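Local coordinates for phage-related conserved hypothetical protein, BB2244 (Bordetella bronchiseptica, PDB 2BDV) that is of unknown function but belongs to the SOS response-associated peptidase (SRAP) family, whose studied members form protein-DNA crosslinks at abasic sites in single-stranded DNA, at residues Cys2-Gln7 and Arg33-Pro38; Trp102-Ala107 and Tyr119-Asp124. One frame throughout, in Å; residues are numbered along the deposited sequence.

Interaction 1: Cys2-Gln7 and Arg33-Pro38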
loop_
_atom_site.group_PDB
_atom_site.type_symbol
_atom_site.label_atom_id
_atom_site.label_comp_id
_atom_site.label_asym_id
_atom_site.label_seq_id
_atom_site.Cartn_x
_atom_site.Cartn_y
_atom_site.Cartn_z
ATOM N N CYS A 2 0.828 -2.340 -7.907
ATOM C CA CYS A 2 1.762 -1.770 -6.908
ATOM C C CYS A 2 2.620 -2.900 -6.347
ATOM O O CYS A 2 2.271 -3.504 -5.339
ATOM C CB CYS A 2 0.972 -1.107 -5.778
ATOM S SG CYS A 2 1.855 0.295 -5.069
ATOM N N GLY A 3 3.739 -3.178 -6.999
ATOM C CA GLY A 3 4.583 -4.262 -6.540
ATOM C C GLY A 3 5.844 -3.834 -5.829
ATOM O O GLY A 3 6.593 -4.672 -5.334
ATOM N N ARG A 4 6.067 -2.529 -5.755
ATOM C CA ARG A 4 7.261 -2.005 -5.120
ATOM C C ARG A 4 6.984 -0.579 -4.646
ATOM O O ARG A 4 6.365 0.207 -5.362
ATOM C CB ARG A 4 8.399 -1.996 -6.142
ATOM C CG ARG A 4 9.798 -2.053 -5.561
ATOM C CD ARG A 4 10.125 -3.462 -5.071
ATOM N NE ARG A 4 10.032 -4.472 -6.129
ATOM C CZ ARG A 4 10.903 -4.614 -7.128
ATOM N NH1 ARG A 4 10.724 -5.567 -8.036
ATOM N NH2 ARG A 4 11.953 -3.812 -7.224
ATOM N N ILE A 5 7.432 -0.243 -3.442
ATOM C CA ILE A 5 7.230 1.105 -2.924
ATOM C C ILE A 5 8.537 1.645 -2.357
ATOM O O ILE A 5 9.545 0.932 -2.277
ATOM C CB ILE A 5 6.189 1.158 -1.779
ATOM C CG1 ILE A 5 6.658 0.289 -0.620
ATOM C CG2 ILE A 5 4.814 0.782 -2.302
ATOM C CD1 ILE A 5 5.814 0.419 0.657
ATOM N N ALA A 6 8.508 2.911 -1.957
ATOM C CA ALA A 6 9.677 3.551 -1.372
ATOM C C ALA A 6 9.318 4.282 -0.080
ATOM O O ALA A 6 8.359 5.049 -0.040
ATOM C CB ALA A 6 10.304 4.531 -2.375
ATOM N N GLN A 7 10.083 4.010 0.976
ATOM C CA GLN A 7 9.908 4.663 2.272
ATOM C C GLN A 7 11.267 5.259 2.635
ATOM O O GLN A 7 12.091 4.618 3.298
ATOM C CB GLN A 7 9.469 3.668 3.351
ATOM C CG GLN A 7 8.045 3.148 3.174
ATOM C CD GLN A 7 7.579 2.274 4.335
ATOM O OE1 GLN A 7 8.373 1.560 4.947
ATOM N NE2 GLN A 7 6.280 2.314 4.628
ATOM N N ARG A 33 14.338 2.980 3.112
ATOM C CA ARG A 33 14.336 1.936 2.094
ATOM C C ARG A 33 13.748 2.471 0.799
ATOM O O ARG A 33 12.563 2.801 0.734
ATOM C CB ARG A 33 13.521 0.735 2.572
ATOM C CG ARG A 33 14.036 0.121 3.859
ATOM C CD ARG A 33 15.410 -0.481 3.662
ATOM N NE ARG A 33 16.292 -0.207 4.789
ATOM C CZ ARG A 33 17.563 -0.587 4.846
ATOM N NH1 ARG A 33 18.298 -0.289 5.909
ATOM N NH2 ARG A 33 18.099 -1.268 3.839
ATOM N N TYR A 34 14.583 2.554 -0.232
ATOM C CA TYR A 34 14.149 3.060 -1.531
ATOM C C TYR A 34 13.521 1.956 -2.391
ATOM O O TYR A 34 12.754 2.245 -3.305
ATOM C CB TYR A 34 15.344 3.697 -2.269
ATOM C CG TYR A 34 14.984 4.520 -3.507
ATOM C CD1 TYR A 34 14.059 5.572 -3.433
ATOM C CD2 TYR A 34 15.571 4.250 -4.752
ATOM C CE1 TYR A 34 13.727 6.335 -4.570
ATOM C CE2 TYR A 34 15.245 5.010 -5.894
ATOM C CZ TYR A 34 14.321 6.046 -5.793
ATOM O OH TYR A 34 13.979 6.780 -6.910
ATOM N N ASN A 35 13.831 0.697 -2.080
ATOM C CA ASN A 35 13.311 -0.438 -2.843
ATOM C C ASN A 35 12.648 -1.444 -1.913
ATOM O O ASN A 35 13.321 -2.290 -1.323
ATOM C CB ASN A 35 14.456 -1.117 -3.599
ATOM C CG ASN A 35 13.979 -2.230 -4.513
ATOM O OD1 ASN A 35 13.274 -1.989 -5.498
ATOM N ND2 ASN A 35 14.363 -3.461 -4.191
ATOM N N ILE A 36 11.325 -1.365 -1.796
ATOM C CA ILE A 36 10.594 -2.254 -0.904
ATOM C C ILE A 36 9.598 -3.151 -1.623
ATOM O O ILE A 36 8.611 -2.680 -2.189
ATOM C CB ILE A 36 9.835 -1.449 0.164
ATOM C CG1 ILE A 36 10.812 -0.555 0.933
ATOM C CG2 ILE A 36 9.106 -2.391 1.100
ATOM C CD1 ILE A 36 10.149 0.369 1.933
ATOM N N PRO A 37 9.856 -4.466 -1.621
ATOM C CA PRO A 37 8.958 -5.413 -2.279
ATOM C C PRO A 37 8.100 -6.148 -1.267
ATOM O O PRO A 37 8.282 -6.005 -0.064
ATOM C CB PRO A 37 9.926 -6.368 -2.954
ATOM C CG PRO A 37 10.965 -6.529 -1.881
ATOM C CD PRO A 37 11.182 -5.081 -1.407
ATOM N N PRO A 38 7.137 -6.934 -1.752
ATOM C CA PRO A 38 6.258 -7.705 -0.872
ATOM C C PRO A 38 7.111 -8.740 -0.127
ATOM O O PRO A 38 8.194 -9.116 -0.592
ATOM C CB PRO A 38 5.294 -8.365 -1.849
ATOM C CG PRO A 38 5.173 -7.320 -2.920
ATOM C CD PRO A 38 6.603 -6.892 -3.122
#

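Interaction 2: Trp102-Ala107 and Tyr119-Asp124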
loop_
_atom_site.group_PDB
_atom_site.type_symbol
_atom_site.label_atom_id
_atom_site.label_comp_id
_atom_site.label_asym_id
_atom_site.label_seq_id
_atom_site.Cartn_x
_atom_site.Cartn_y
_atom_site.Cartn_z
ATOM N N TRP A 102 6.115 4.932 -5.506
ATOM C CA TRP A 102 6.089 3.513 -5.842
ATOM C C TRP A 102 6.631 3.298 -7.253
ATOM O O TRP A 102 6.848 4.259 -8.002
ATOM C CB TRP A 102 4.657 2.950 -5.708
ATOM C CG TRP A 102 3.667 3.419 -6.758
ATOM C CD1 TRP A 102 3.325 2.771 -7.907
ATOM C CD2 TRP A 102 2.923 4.646 -6.757
ATOM N NE1 TRP A 102 2.416 3.513 -8.627
ATOM C CE2 TRP A 102 2.149 4.670 -7.944
ATOM C CE3 TRP A 102 2.832 5.732 -5.869
ATOM C CZ2 TRP A 102 1.297 5.731 -8.270
ATOM C CZ3 TRP A 102 1.984 6.790 -6.194
ATOM C CH2 TRP A 102 1.228 6.778 -7.388
ATOM N N TYR A 103 6.861 2.041 -7.617
ATOM C CA TYR A 103 7.391 1.745 -8.936
ATOM C C TYR A 103 6.455 0.928 -9.810
ATOM O O TYR A 103 5.718 0.079 -9.322
ATOM C CB TYR A 103 8.707 0.984 -8.827
ATOM C CG TYR A 103 9.751 1.623 -7.946
ATOM C CD1 TYR A 103 9.727 1.450 -6.560
ATOM C CD2 TYR A 103 10.784 2.372 -8.499
ATOM C CE1 TYR A 103 10.711 2.001 -5.751
ATOM C CE2 TYR A 103 11.770 2.929 -7.702
ATOM C CZ TYR A 103 11.729 2.738 -6.328
ATOM O OH TYR A 103 12.719 3.284 -5.545
ATOM N N GLU A 104 6.504 1.202 -11.111
ATOM C CA GLU A 104 5.734 0.476 -12.115
ATOM C C GLU A 104 6.683 0.270 -13.299
ATOM O O GLU A 104 7.444 1.167 -13.652
ATOM C CB GLU A 104 4.516 1.280 -12.583
ATOM C CG GLU A 104 3.472 1.538 -11.515
ATOM C CD GLU A 104 2.324 2.371 -12.029
ATOM O OE1 GLU A 104 1.475 2.795 -11.218
ATOM O OE2 GLU A 104 2.271 2.601 -13.253
ATOM N N TRP A 105 6.635 -0.910 -13.903
ATOM C CA TRP A 105 7.485 -1.224 -15.039
ATOM C C TRP A 105 6.709 -1.090 -16.347
ATOM O O TRP A 105 5.622 -1.656 -16.514
ATOM C CB TRP A 105 8.041 -2.640 -14.892
ATOM C CG TRP A 105 9.113 -2.751 -13.845
ATOM C CD1 TRP A 105 10.463 -2.912 -14.054
ATOM C CD2 TRP A 105 8.935 -2.691 -12.427
ATOM N NE1 TRP A 105 11.130 -2.957 -12.852
ATOM C CE2 TRP A 105 10.218 -2.825 -11.837
ATOM C CE3 TRP A 105 7.816 -2.537 -11.593
ATOM C CZ2 TRP A 105 10.411 -2.810 -10.451
ATOM C CZ3 TRP A 105 8.011 -2.522 -10.208
ATOM C CH2 TRP A 105 9.301 -2.659 -9.656
ATOM N N LYS A 106 7.279 -0.326 -17.270
ATOM C CA LYS A 106 6.662 -0.087 -18.563
ATOM C C LYS A 106 7.197 -1.077 -19.587
ATOM O O LYS A 106 8.380 -1.067 -19.912
ATOM C CB LYS A 106 6.962 1.345 -19.012
ATOM C CG LYS A 106 6.315 1.759 -20.322
ATOM C CD LYS A 106 4.800 1.739 -20.221
ATOM C CE LYS A 106 4.145 2.378 -21.444
ATOM N NZ LYS A 106 4.477 3.828 -21.587
ATOM N N ALA A 107 6.322 -1.940 -20.082
ATOM C CA ALA A 107 6.712 -2.925 -21.075
ATOM C C ALA A 107 7.205 -2.178 -22.305
ATOM O O ALA A 107 6.481 -1.355 -22.862
ATOM C CB ALA A 107 5.519 -3.797 -21.432
ATOM N N TYR A 119 9.772 2.792 -13.654
ATOM C CA TYR A 119 9.506 4.210 -13.410
ATOM C C TYR A 119 9.241 4.434 -11.923
ATOM O O TYR A 119 8.748 3.538 -11.228
ATOM C CB TYR A 119 8.273 4.690 -14.197
ATOM C CG TYR A 119 8.522 4.964 -15.659
ATOM C CD1 TYR A 119 8.565 3.923 -16.587
ATOM C CD2 TYR A 119 8.768 6.259 -16.110
ATOM C CE1 TYR A 119 8.853 4.161 -17.928
ATOM C CE2 TYR A 119 9.057 6.510 -17.450
ATOM C CZ TYR A 119 9.102 5.455 -18.353
ATOM O OH TYR A 119 9.429 5.693 -19.673
ATOM N N TYR A 120 9.578 5.619 -11.427
ATOM C CA TYR A 120 9.319 5.952 -10.026
ATOM C C TYR A 120 8.238 7.046 -10.034
ATOM O O TYR A 120 8.399 8.058 -10.709
ATOM C CB TYR A 120 10.593 6.476 -9.336
ATOM C CG TYR A 120 10.355 6.939 -7.910
ATOM C CD1 TYR A 120 9.895 6.050 -6.943
ATOM C CD2 TYR A 120 10.572 8.262 -7.536
ATOM C CE1 TYR A 120 9.656 6.459 -5.646
ATOM C CE2 TYR A 120 10.336 8.691 -6.228
ATOM C CZ TYR A 120 9.876 7.776 -5.286
ATOM O OH TYR A 120 9.636 8.158 -3.980
ATOM N N ILE A 121 7.140 6.819 -9.308
ATOM C CA ILE A 121 6.017 7.767 -9.231
ATOM C C ILE A 121 5.930 8.353 -7.827
ATOM O O ILE A 121 6.066 7.627 -6.846
ATOM C CB ILE A 121 4.626 7.093 -9.509
ATOM C CG1 ILE A 121 4.609 6.386 -10.860
ATOM C CG2 ILE A 121 3.537 8.141 -9.557
ATOM C CD1 ILE A 121 5.263 5.052 -10.870
ATOM N N HIS A 122 5.693 9.658 -7.719
ATOM C CA HIS A 122 5.592 10.283 -6.398
ATOM C C HIS A 122 4.748 11.557 -6.396
ATOM O O HIS A 122 4.292 12.024 -7.439
ATOM C CB HIS A 122 6.993 10.599 -5.875
ATOM C CG HIS A 122 7.677 11.687 -6.638
ATOM N ND1 HIS A 122 7.354 13.017 -6.485
ATOM C CD2 HIS A 122 8.616 11.636 -7.612
ATOM C CE1 HIS A 122 8.061 13.740 -7.334
ATOM N NE2 HIS A 122 8.834 12.926 -8.030
ATOM N N GLY A 123 4.544 12.102 -5.203
ATOM C CA GLY A 123 3.780 13.324 -5.049
ATOM C C GLY A 123 4.683 14.412 -4.485
ATOM O O GLY A 123 5.905 14.309 -4.567
ATOM N N ASP A 124 4.077 15.450 -3.912
ATOM C CA ASP A 124 4.809 16.569 -3.333
ATOM C C ASP A 124 5.065 16.345 -1.844
ATOM O O ASP A 124 5.668 17.180 -1.176
ATOM C CB ASP A 124 4.020 17.859 -3.550
ATOM C CG ASP A 124 3.865 18.199 -5.025
ATOM O OD1 ASP A 124 2.843 18.814 -5.406
ATOM O OD2 ASP A 124 4.776 17.858 -5.808
#

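Interaction 1: Cys2-Gln7 and Arg33-Pro38
CG trans to the backbone N (chi1 -155°) and two further bends along the chain bend Arg4 alongside Pro37 and carry its guanidinium to Asn35. There NH2 of Arg4 reaches Asn35 OD1 at 2.8 Å; OD1 lies at the edge of the guanidinium, near its plane, and is met on a lone pair in the carbonyl plane, while the guanidinium and amide planes stand 87° apart. The same NH2 also bonds the carbonyl of Val209, so it grips two acceptors. Arg4 CD rests 3.6 Å from Pro37 CB; NE, buried beside the same proline, has no hydrogen-bond partner. The backbones pair antiparallel, Ile5 N giving to Ile36 O at 3.0 Å and Ile36 N to Ile5 O at 2.9 Å. Two residues on along 2-7, Gln7 and Arg33 exchange a second reciprocal pair of bonds. Ala6 alone lies between Ile5 and Gln7, whereas Tyr34 and Asn35 both lie between Arg33 and Ile36: a beta bulge, where the 33-38 chain turns a corner and clips onto the outermost strand of a four-stranded antiparallel sheet. Ile5, Gln7, Arg33 and Ile36 share one face of this pairing. On it Ile5 CG1 lies 3.7 Å from Ile36 CB, and Ile36 CD1 sits across the Gln7 chain, 3.7 Å from Gln7 CB. The Gln7 amide is anchored beyond this contact, NE2 giving to the carbonyls of Pro98 and Leu43.

Interaction 2: Trp102-Ala107 and Tyr119-Asp124
Ile121 presses its CG2 methyl onto the indole of Trp102, in a CH-pi contact with CG2 3.8 Å from the centroid of the Trp102 six-membered ring, and Ile121 CB also lies over the indole. The ring is brought there by its first torsion, with Trp102 CG lodged between the backbone N and the carbonyl carbon (chi1 70°), which turns it across the neighbouring strand. Its edge is fixed too: Trp102 NE1 gives an almost straight bond to Glu104 OE1 at 2.8 Å, in the ring plane, though NE1 meets OE1 on the anti side and well out of the carboxylate plane. Glu104, extended along the same face, passes Ile121 CD1 with its CG. Its carboxylate is held further by backbone amides, Met158 N on OE1 and both Val159 N and Asp160 N on OE2, which together should limit its rotation.

On the other face Tyr120 CD1 stands 3.7 Å from Tyr103 CE2, over one face of the Tyr103 ring and offset toward its rim; the two planes meet obliquely, at 47°. Backbone bonds knit the strands together, with Ile121 N giving to Trp102 O at 2.9 Å and Tyr119 N to Glu104 O at 2.8 Å.

The grip slackens toward Lys106. Its CB packs on Tyr119, 3.6 Å from Tyr119 CE1, but the rest of the exposed lysine chain leads away from this partly exposed tyrosine. The paired strands form a beta hairpin, the two inner strands of a four-stranded antiparallel sheet flanked by strands 5-7 and 201-204.

In the fold
Interactions 1 and 2 lie about 11 Å apart, centre to centre, and meet in one sheet, where strand 5-7 runs beside strand 101-107. Arg4 O accepts from Tyr103 N at 2.9 Å, and the Tyr103 hydroxyl, OH, lies 2.5 Å from Tyr34 O, probably hydrogen-bonded, so Tyr103 ties the hairpin to the bulged corner of 33-38. The Arg4 guanidinium carbon, CZ, also packs 3.6 Å from Trp105 CH2. Cys2, at the start of the modelled chain, sets its N 6.1 Å from Glu104 OE1. In studied SRAP proteins an N-terminal cysteine makes the DNA crosslink, so the start of 2-7 and the Glu104 face of the hairpin probably border the corresponding site here.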